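Local atomic coordinates of pectate lyase (Cellvibrio cellulosa, PDB entry 1GXM), a protein that cleaves polygalacturonic acid by anti-beta-elimination, the chain here being the catalytic module of a family 10 polysaccharide lyase. Residues L116-P121 / T131-G136. Numbering follows the deposited sequence. Where two conformers were deposited one is given.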
loop_
_atom_site.group_PDB
_atom_site.type_symbol
_atom_site.label_atom_id
_atom_site.label_comp_id
_atom_site.label_asym_id
_atom_site.label_seq_id
_atom_site.Cartn_x
_atom_site.Cartn_y
_atom_site.Cartn_z
ATOM N N LEU A 116 6.486 -3.815 -7.706
ATOM C CA LEU A 116 5.279 -4.601 -7.948
ATOM C C LEU A 116 4.280 -3.774 -8.728
ATOM O O LEU A 116 3.933 -2.668 -8.312
ATOM C CB LEU A 116 4.629 -5.046 -6.639
ATOM C CG LEU A 116 5.518 -5.921 -5.748
ATOM C CD1 LEU A 116 4.782 -6.310 -4.505
ATOM C CD2 LEU A 116 5.900 -7.163 -6.462
ATOM N N PRO A 117 3.795 -4.303 -9.840
ATOM C CA PRO A 117 2.797 -3.616 -10.651
ATOM C C PRO A 117 1.417 -3.781 -10.074
ATOM O O PRO A 117 1.153 -4.635 -9.243
ATOM C CB PRO A 117 2.895 -4.347 -11.982
ATOM C CG PRO A 117 3.229 -5.733 -11.589
ATOM C CD PRO A 117 4.167 -5.607 -10.427
ATOM N N GLN A 118 0.510 -2.941 -10.525
ATOM C CA GLN A 118 -0.868 -3.006 -10.096
ATOM C C GLN A 118 -1.596 -4.235 -10.628
ATOM O O GLN A 118 -2.401 -4.816 -9.932
ATOM C CB GLN A 118 -1.595 -1.744 -10.514
ATOM C CG GLN A 118 -2.943 -1.580 -9.871
ATOM C CD GLN A 118 -3.689 -0.356 -10.380
ATOM O OE1 GLN A 118 -4.107 0.515 -9.590
ATOM N NE2 GLN A 118 -3.880 -0.288 -11.660
ATOM N N PHE A 119 -1.358 -4.555 -11.887
ATOM C CA PHE A 119 -1.933 -5.710 -12.546
ATOM C C PHE A 119 -0.807 -6.514 -13.157
ATOM O O PHE A 119 0.150 -5.947 -13.695
ATOM C CB PHE A 119 -2.869 -5.311 -13.680
ATOM C CG PHE A 119 -4.220 -4.881 -13.241
ATOM C CD1 PHE A 119 -4.414 -3.606 -12.751
ATOM C CD2 PHE A 119 -5.300 -5.719 -13.349
ATOM C CE1 PHE A 119 -5.651 -3.192 -12.360
ATOM C CE2 PHE A 119 -6.555 -5.290 -12.967
ATOM C CZ PHE A 119 -6.723 -4.038 -12.466
ATOM N N TYR A 120 -0.968 -7.830 -13.148
ATOM C CA TYR A 120 0.019 -8.715 -13.726
ATOM C C TYR A 120 -0.680 -9.972 -14.224
ATOM O O TYR A 120 -1.495 -10.496 -13.491
ATOM C CB TYR A 120 1.052 -9.106 -12.687
ATOM C CG TYR A 120 2.193 -9.844 -13.325
ATOM C CD1 TYR A 120 3.171 -9.160 -14.034
ATOM C CD2 TYR A 120 2.268 -11.230 -13.271
ATOM C CE1 TYR A 120 4.211 -9.830 -14.662
ATOM C CE2 TYR A 120 3.322 -11.909 -13.889
ATOM C CZ TYR A 120 4.274 -11.197 -14.579
ATOM O OH TYR A 120 5.313 -11.865 -15.185
ATOM N N PRO A 121 -0.362 -10.514 -15.411
ATOM C CA PRO A 121 0.538 -9.956 -16.414
ATOM C C PRO A 121 0.216 -8.508 -16.738
ATOM O O PRO A 121 -0.920 -8.055 -16.607
ATOM C CB PRO A 121 0.314 -10.871 -17.620
ATOM C CG PRO A 121 0.024 -12.167 -16.958
ATOM C CD PRO A 121 -0.883 -11.831 -15.814
ATOM N N THR A 131 3.367 0.240 -7.894
ATOM C CA THR A 131 2.082 0.788 -7.460
ATOM C C THR A 131 1.970 0.793 -5.966
ATOM O O THR A 131 1.665 -0.203 -5.343
ATOM C CB THR A 131 0.963 -0.002 -8.068
ATOM O OG1 THR A 131 1.058 0.127 -9.486
ATOM C CG2 THR A 131 -0.389 0.613 -7.694
ATOM N N PHE A 132 2.204 1.957 -5.386
ATOM C CA PHE A 132 1.960 2.141 -3.972
ATOM C C PHE A 132 0.513 2.455 -3.684
ATOM O O PHE A 132 0.045 2.230 -2.590
ATOM C CB PHE A 132 2.865 3.219 -3.396
ATOM C CG PHE A 132 4.314 2.886 -3.510
ATOM C CD1 PHE A 132 4.829 1.788 -2.859
ATOM C CD2 PHE A 132 5.178 3.644 -4.275
ATOM C CE1 PHE A 132 6.156 1.467 -2.952
ATOM C CE2 PHE A 132 6.501 3.310 -4.378
ATOM C CZ PHE A 132 6.990 2.234 -3.709
ATOM N N ASN A 133 -0.201 2.917 -4.694
ATOM C CA ASN A 133 -1.609 3.218 -4.622
ATOM C C ASN A 133 -2.390 2.147 -3.917
ATOM O O ASN A 133 -2.198 0.966 -4.154
ATOM C CB ASN A 133 -2.161 3.370 -6.036
ATOM C CG ASN A 133 -3.497 4.029 -6.057
ATOM O OD1 ASN A 133 -3.606 5.216 -5.768
ATOM N ND2 ASN A 133 -4.526 3.288 -6.406
ATOM N N ASP A 134 -3.300 2.586 -3.054
ATOM C CA ASP A 134 -4.148 1.695 -2.267
ATOM C C ASP A 134 -3.345 0.690 -1.461
ATOM O O ASP A 134 -3.756 -0.440 -1.245
ATOM C CB ASP A 134 -5.131 0.959 -3.168
ATOM C CG ASP A 134 -6.462 0.752 -2.468
ATOM O OD1 ASP A 134 -7.318 0.050 -3.023
ATOM O OD2 ASP A 134 -6.731 1.253 -1.352
ATOM N N ASN A 135 -2.186 1.120 -1.003
ATOM C CA ASN A 135 -1.273 0.304 -0.221
ATOM C C ASN A 135 -0.843 -0.977 -0.923
ATOM O O ASN A 135 -0.406 -1.906 -0.276
ATOM C CB ASN A 135 -1.887 -0.012 1.148
ATOM C CG ASN A 135 -2.052 1.200 1.983
ATOM O OD1 ASN A 135 -1.149 2.046 2.054
ATOM N ND2 ASN A 135 -3.202 1.311 2.635
ATOM N N GLY A 136 -0.912 -1.003 -2.245
ATOM C CA GLY A 136 -0.706 -2.248 -2.959
ATOM C C GLY A 136 0.677 -2.842 -2.754
ATOM O O GLY A 136 0.844 -3.923 -2.209
HETATM O O HOH W 1 -3.817 0.269 -6.746
#
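Thr131 lays its branched side chain against the stem of Gln118, the two crossing at a slant, while a single backbone bond ties the segments together just beside them. In that bond Thr131 N donates to Leu116 O over 3.0 Å. Both branches of the threonine face the glutamine. OG1 comes within 3.4 Å of Gln118 CB, and CG2 lies 3.9 Å from the same carbon and 4.0 Å from Gln118 CG. The hydroxyl also stands 3.3 Å from Gln118 N, but the angle is too poor for a hydrogen bond; its polar partner is His129 O, just before the segment.

With CG anti to the backbone N (chi1 -168°) and the chain extended beyond it, Gln118 passes the threonine methyl and carries its amide on toward Asn133. The two amides do not meet directly: water 1 lies between them, accepting from Asn133 ND2 at 3.1 Å and probably donating to Gln118 OE1 at 2.9 Å, although other acceptors compete for its protons. The other end of the glutamine amide, NE2, has a weak hydrogen bond to Ser127 OG and lies in the plane of the Phe119 ring, at its edge.

Leu116 packs on Met137, Ala140 and Leu141 of helix 136-148. The contact thus closes the connection between helices 93-109 and 136-148, bringing its early part against the residues that lead into the second helix: a largely buried contact, plain packing within the link between two successive helices of the alpha/alpha toroid-like fold of the family 10 pectate lyases.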